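Long-range contacts in acetylene hydratase (Pelobacter acetylenicus, PDB 2E7Z), which hydrates acetylene to acetaldehyde with a tungsten-bis(molybdopterin guanine dinucleotide) cofactor and a [4Fe-4S] cluster, as a monomeric member of the DMSO reductase family: residues Ser329-Ile334 with Asn518-Pro523; Ser68-Gln73 with Ala447-Tyr452. One frame throughout, in Å; residues are numbered along the deposited sequence.

Overall arrangement
Following the chain from the N terminus, the turn 68-73 between strands 63-65 and 75-77 comes first and meets 447-452, over 370 residues later; interaction 2 closes that loop. Within it lies 329-334, the approach to helix 334-337, whose partner 518-523 at the end of helix 513-520 comes only after 447-452. The two loops therefore cross rather than nest. Interaction 2 ties an edge hairpin of the seven-stranded mixed sheet to the loop leading into strand 452-455. Interaction 1 joins the loop before helix 334-337 to the C-terminal end of helix 513-520; the centres lie about 39 Å apart and the two contacts do not touch.

Interaction 1 (Ser329-Ile334 with Asn518-Pro523); sequences SDLVPI and NYRISP
A helix end docks here against the loop that leads into another helix: Arg520 closes helix 513-520, and Val332 lies just ahead of Pro333, the N-cap residue of helix 334-337. Val332 and Arg520 are paired twice. Val332 N donates a hydrogen bond to Arg520 O at 3.0 Å, in the carbonyl plane, and Arg520 NH1 returns a bond of 2.7 Å to Val332 O, which it meets from above the carbonyl plane although the oxygen lies close to the guanidinium plane. The Arg520 chain leaves its helix with CG anti to the backbone N and folds at chi2 (75°), which brings the guanidinium in between Leu331 and Ile334. There it is sandwiched: Leu331 CD1 sits over the centre of one face, 3.6 Å from Arg520 CZ, and Ile334 CG1 covers the opposite face, 3.7 Å from the same atom. A water donating to Leu331 O is held weakly by NH1. Were Arg520 an alanine, Val332 O would probably lose its charged donor and a gap would open between Leu331 and Ile334. Beside this, Val332 CG2 lies over a face of the Tyr519 ring as a CH-pi contact, 4.2 Å from the centroid, while CG1 touches Tyr519 CE2. Tyr519 O is gripped by both Ser522 N and Ser522 OG, the hydroxyl bond being 2.6 Å. Pro523 CB packs on Asp330 O at 3.3 Å. Leu331 and Ile521 both reach Tyr531 of helix 528-531, and Val332 and Tyr519 both rest on Ile337 of helix 334-337.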
# COMPACT_ATOMS: atom_id res chain seq x y z
N SER A 329 -18.12 11.22 -8.42
CA SER A 329 -19.45 11.81 -8.55
C SER A 329 -20.30 11.21 -9.65
O SER A 329 -21.52 11.32 -9.60
CB SER A 329 -19.34 13.34 -8.76
OG SER A 329 -18.64 13.61 -9.97
N ASP A 330 -19.68 10.55 -10.64
CA ASP A 330 -20.42 10.05 -11.82
C ASP A 330 -20.86 8.59 -11.64
O ASP A 330 -21.61 8.09 -12.48
CB ASP A 330 -19.51 10.03 -13.07
CG ASP A 330 -19.17 11.41 -13.62
OD1 ASP A 330 -19.89 12.41 -13.34
OD2 ASP A 330 -18.17 11.47 -14.38
N LEU A 331 -20.38 7.91 -10.60
CA LEU A 331 -20.44 6.44 -10.51
C LEU A 331 -21.17 5.95 -9.26
O LEU A 331 -21.26 6.70 -8.27
CB LEU A 331 -19.00 5.87 -10.52
CG LEU A 331 -18.05 6.36 -11.59
CD1 LEU A 331 -16.65 5.76 -11.37
CD2 LEU A 331 -18.61 6.01 -12.98
N VAL A 332 -21.68 4.72 -9.29
CA VAL A 332 -22.20 4.12 -8.06
C VAL A 332 -21.03 3.86 -7.13
O VAL A 332 -20.09 3.18 -7.51
CB VAL A 332 -22.94 2.80 -8.34
CG1 VAL A 332 -23.42 2.18 -7.04
CG2 VAL A 332 -24.11 3.06 -9.29
N PRO A 333 -21.03 4.43 -5.92
CA PRO A 333 -19.85 4.23 -5.04
C PRO A 333 -19.54 2.76 -4.75
O PRO A 333 -20.43 1.95 -4.44
CB PRO A 333 -20.22 5.01 -3.75
CG PRO A 333 -21.18 6.04 -4.26
CD PRO A 333 -22.02 5.31 -5.30
N ILE A 334 -18.26 2.44 -4.81
CA ILE A 334 -17.80 1.11 -4.39
C ILE A 334 -18.26 0.87 -2.94
O ILE A 334 -18.68 -0.23 -2.58
CB ILE A 334 -16.29 1.04 -4.50
CG1 ILE A 334 -15.88 0.95 -5.99
CG2 ILE A 334 -15.71 -0.13 -3.70
CD1 ILE A 334 -14.37 1.09 -6.25
N ASN A 518 -21.09 -2.06 -16.05
CA ASN A 518 -22.16 -1.20 -16.52
C ASN A 518 -22.96 -0.66 -15.36
O ASN A 518 -23.47 0.46 -15.44
CB ASN A 518 -23.05 -1.96 -17.51
CG ASN A 518 -22.41 -2.03 -18.87
OD1 ASN A 518 -21.65 -1.16 -19.25
ND2 ASN A 518 -22.73 -3.09 -19.62
N TYR A 519 -23.05 -1.43 -14.27
CA TYR A 519 -23.70 -0.91 -13.06
C TYR A 519 -22.88 0.22 -12.40
O TYR A 519 -23.42 1.27 -12.04
CB TYR A 519 -23.97 -2.04 -12.05
CG TYR A 519 -24.63 -1.53 -10.77
CD1 TYR A 519 -25.91 -0.98 -10.78
CD2 TYR A 519 -23.94 -1.58 -9.55
CE1 TYR A 519 -26.47 -0.49 -9.61
CE2 TYR A 519 -24.51 -1.11 -8.37
CZ TYR A 519 -25.77 -0.57 -8.42
OH TYR A 519 -26.33 -0.09 -7.25
N ARG A 520 -21.56 0.01 -12.28
CA ARG A 520 -20.69 1.04 -11.73
C ARG A 520 -20.87 2.38 -12.47
O ARG A 520 -20.94 3.43 -11.84
CB ARG A 520 -19.24 0.53 -11.78
CG ARG A 520 -18.15 1.49 -11.39
CD ARG A 520 -18.07 1.72 -9.87
NE ARG A 520 -16.77 2.36 -9.56
CZ ARG A 520 -16.55 3.35 -8.69
NH1 ARG A 520 -17.53 3.94 -7.98
NH2 ARG A 520 -15.32 3.82 -8.59
N ILE A 521 -20.96 2.33 -13.81
CA ILE A 521 -21.11 3.55 -14.60
C ILE A 521 -22.55 3.94 -14.90
O ILE A 521 -22.78 4.91 -15.63
CB ILE A 521 -20.27 3.49 -15.91
CG1 ILE A 521 -20.84 2.42 -16.86
CG2 ILE A 521 -18.82 3.27 -15.57
CD1 ILE A 521 -20.13 2.30 -18.21
N SER A 522 -23.51 3.21 -14.33
CA SER A 522 -24.91 3.41 -14.70
C SER A 522 -25.41 4.86 -14.55
O SER A 522 -26.22 5.29 -15.37
CB SER A 522 -25.80 2.39 -13.99
OG SER A 522 -25.69 2.50 -12.59
N PRO A 523 -24.95 5.65 -13.54
CA PRO A 523 -25.51 7.02 -13.45
C PRO A 523 -25.17 7.89 -14.67
O PRO A 523 -25.85 8.89 -14.89
CB PRO A 523 -24.87 7.56 -12.17
CG PRO A 523 -24.47 6.35 -11.39
CD PRO A 523 -24.00 5.38 -12.44
O HOH W 1 -18.69 6.58 -6.91

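Interaction 2 (Ser68-Gln73 with Ala447-Tyr452); sequences SKRGEQ and AQLADY
Arg70 and Asp451 meet with their flat groups almost perpendicular, the guanidinium and carboxylate planes 86° apart. The arginine comes end-on and gives both NH1 and NH2 to the single oxygen Asp451 OD2, each at 2.9 Å, so the salt bridge is forked onto one atom. NH2 arrives on the syn side, near the carboxylate plane; NH1 comes from well above it. Arg70 NH1 also donates to Leu449 O, 2.9 Å away, and both acceptors, Asp451 OD2 and Leu449 O, lie in or near the guanidinium plane. The Arg70 chain is extended until it bends at chi3 (-52°), which turns the guanidinium edge onto both. Asp451 OD2 further accepts from Val436 N, and Arg70 NH2 reaches Gln433 O, so this charge pair is fixed to the backbone as well. Gln73 crosses Gln448 at about a right angle. Its folded chain points NE2 at two carbonyls, Gln448 O at 3.0 Å and Gly71 O of its own segment, two residues back, at 2.8 Å; OE1 bonds to Trp75 NE1 and rests against Gln448 CG. The amide of Gln448 is turned elsewhere, to Gly683 N, Ser689 OG and Met443 O. Gly71, third in the type II turn Lys69-Glu72, has phi 92°, where a side chain would press on Arg70 O; its CA lies 3.5 Å from Gln448 O, and a water joins Gly71 N to Gln448 O and Ala450 O. Leu449 packs against helix 423-431. The turn links strands 63-65 and 75-77, and the facing loop runs directly into strand 452-455, which lies between 63-65 and 435-440 in the mixed sheet.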
# COMPACT_ATOMS: atom_id res chain seq x y z
N SER A 68 -0.99 -34.85 1.07
CA SER A 68 -1.52 -35.23 2.37
C SER A 68 -1.11 -34.23 3.46
O SER A 68 -1.47 -34.41 4.63
CB SER A 68 -1.05 -36.63 2.76
OG SER A 68 0.36 -36.67 2.74
N LYS A 69 -0.34 -33.21 3.10
CA LYS A 69 0.05 -32.17 4.07
C LYS A 69 0.06 -30.81 3.37
O LYS A 69 0.53 -30.69 2.24
CB LYS A 69 1.41 -32.48 4.70
CG LYS A 69 1.76 -31.56 5.89
CD LYS A 69 3.09 -31.94 6.51
CE LYS A 69 3.47 -31.00 7.65
NZ LYS A 69 4.73 -31.48 8.30
N ARG A 70 -0.43 -29.77 4.05
CA ARG A 70 -0.39 -28.45 3.46
C ARG A 70 1.07 -28.08 3.17
O ARG A 70 1.94 -28.30 4.01
CB ARG A 70 -1.03 -27.42 4.39
CG ARG A 70 -1.06 -26.05 3.78
CD ARG A 70 -1.85 -25.05 4.61
NE ARG A 70 -3.20 -25.53 4.93
CZ ARG A 70 -4.21 -25.58 4.07
NH1 ARG A 70 -4.05 -25.20 2.81
NH2 ARG A 70 -5.43 -25.98 4.50
N GLY A 71 1.30 -27.50 1.99
CA GLY A 71 2.66 -27.19 1.50
C GLY A 71 3.32 -28.25 0.66
O GLY A 71 4.33 -27.97 0.03
N GLU A 72 2.75 -29.44 0.64
CA GLU A 72 3.27 -30.50 -0.26
C GLU A 72 2.90 -30.16 -1.70
O GLU A 72 1.73 -29.87 -1.99
CB GLU A 72 2.68 -31.85 0.11
CG GLU A 72 3.15 -33.00 -0.79
CD GLU A 72 2.43 -34.30 -0.47
OE1 GLU A 72 1.81 -34.41 0.62
OE2 GLU A 72 2.49 -35.22 -1.30
N GLN A 73 3.88 -30.21 -2.60
CA GLN A 73 3.63 -29.79 -3.97
C GLN A 73 3.11 -30.94 -4.82
O GLN A 73 3.83 -31.52 -5.65
CB GLN A 73 4.90 -29.16 -4.57
CG GLN A 73 5.35 -27.93 -3.76
CD GLN A 73 4.24 -26.89 -3.62
OE1 GLN A 73 3.83 -26.29 -4.62
NE2 GLN A 73 3.73 -26.68 -2.40
N ALA A 447 0.63 -19.41 -2.75
CA ALA A 447 -0.15 -20.40 -3.50
C ALA A 447 0.33 -21.83 -3.17
O ALA A 447 -0.46 -22.77 -3.13
CB ALA A 447 -0.03 -20.14 -5.00
N GLN A 448 1.61 -21.94 -2.86
CA GLN A 448 2.18 -23.26 -2.54
C GLN A 448 1.57 -23.88 -1.30
O GLN A 448 1.61 -25.09 -1.07
CB GLN A 448 3.66 -23.11 -2.34
CG GLN A 448 4.35 -22.97 -3.71
CD GLN A 448 5.84 -22.71 -3.61
OE1 GLN A 448 6.51 -23.22 -2.70
NE2 GLN A 448 6.36 -21.91 -4.55
N LEU A 449 0.99 -23.01 -0.47
CA LEU A 449 0.33 -23.36 0.80
C LEU A 449 -1.17 -23.52 0.67
O LEU A 449 -1.87 -23.74 1.67
CB LEU A 449 0.70 -22.32 1.88
CG LEU A 449 2.16 -22.40 2.35
CD1 LEU A 449 2.70 -21.08 2.88
CD2 LEU A 449 2.35 -23.52 3.36
N ALA A 450 -1.68 -23.45 -0.56
CA ALA A 450 -3.12 -23.46 -0.76
C ALA A 450 -3.70 -24.86 -0.92
O ALA A 450 -2.98 -25.79 -1.27
CB ALA A 450 -3.49 -22.58 -1.94
N ASP A 451 -5.01 -24.97 -0.69
CA ASP A 451 -5.79 -26.15 -1.12
C ASP A 451 -6.15 -26.04 -2.60
O ASP A 451 -6.24 -27.04 -3.32
CB ASP A 451 -7.05 -26.30 -0.29
CG ASP A 451 -6.71 -26.59 1.15
OD1 ASP A 451 -6.38 -27.75 1.48
OD2 ASP A 451 -6.77 -25.66 1.97
N TYR A 452 -6.38 -24.81 -3.06
CA TYR A 452 -6.79 -24.52 -4.44
C TYR A 452 -6.09 -23.28 -4.92
O TYR A 452 -6.09 -22.25 -4.19
CB TYR A 452 -8.32 -24.29 -4.56
CG TYR A 452 -9.14 -25.46 -4.08
CD1 TYR A 452 -9.49 -25.56 -2.73
CD2 TYR A 452 -9.50 -26.49 -4.96
CE1 TYR A 452 -10.20 -26.64 -2.25
CE2 TYR A 452 -10.19 -27.61 -4.50
CZ TYR A 452 -10.52 -27.67 -3.14
OH TYR A 452 -11.20 -28.77 -2.67
O HOH W 2 -0.47 -26.59 -0.05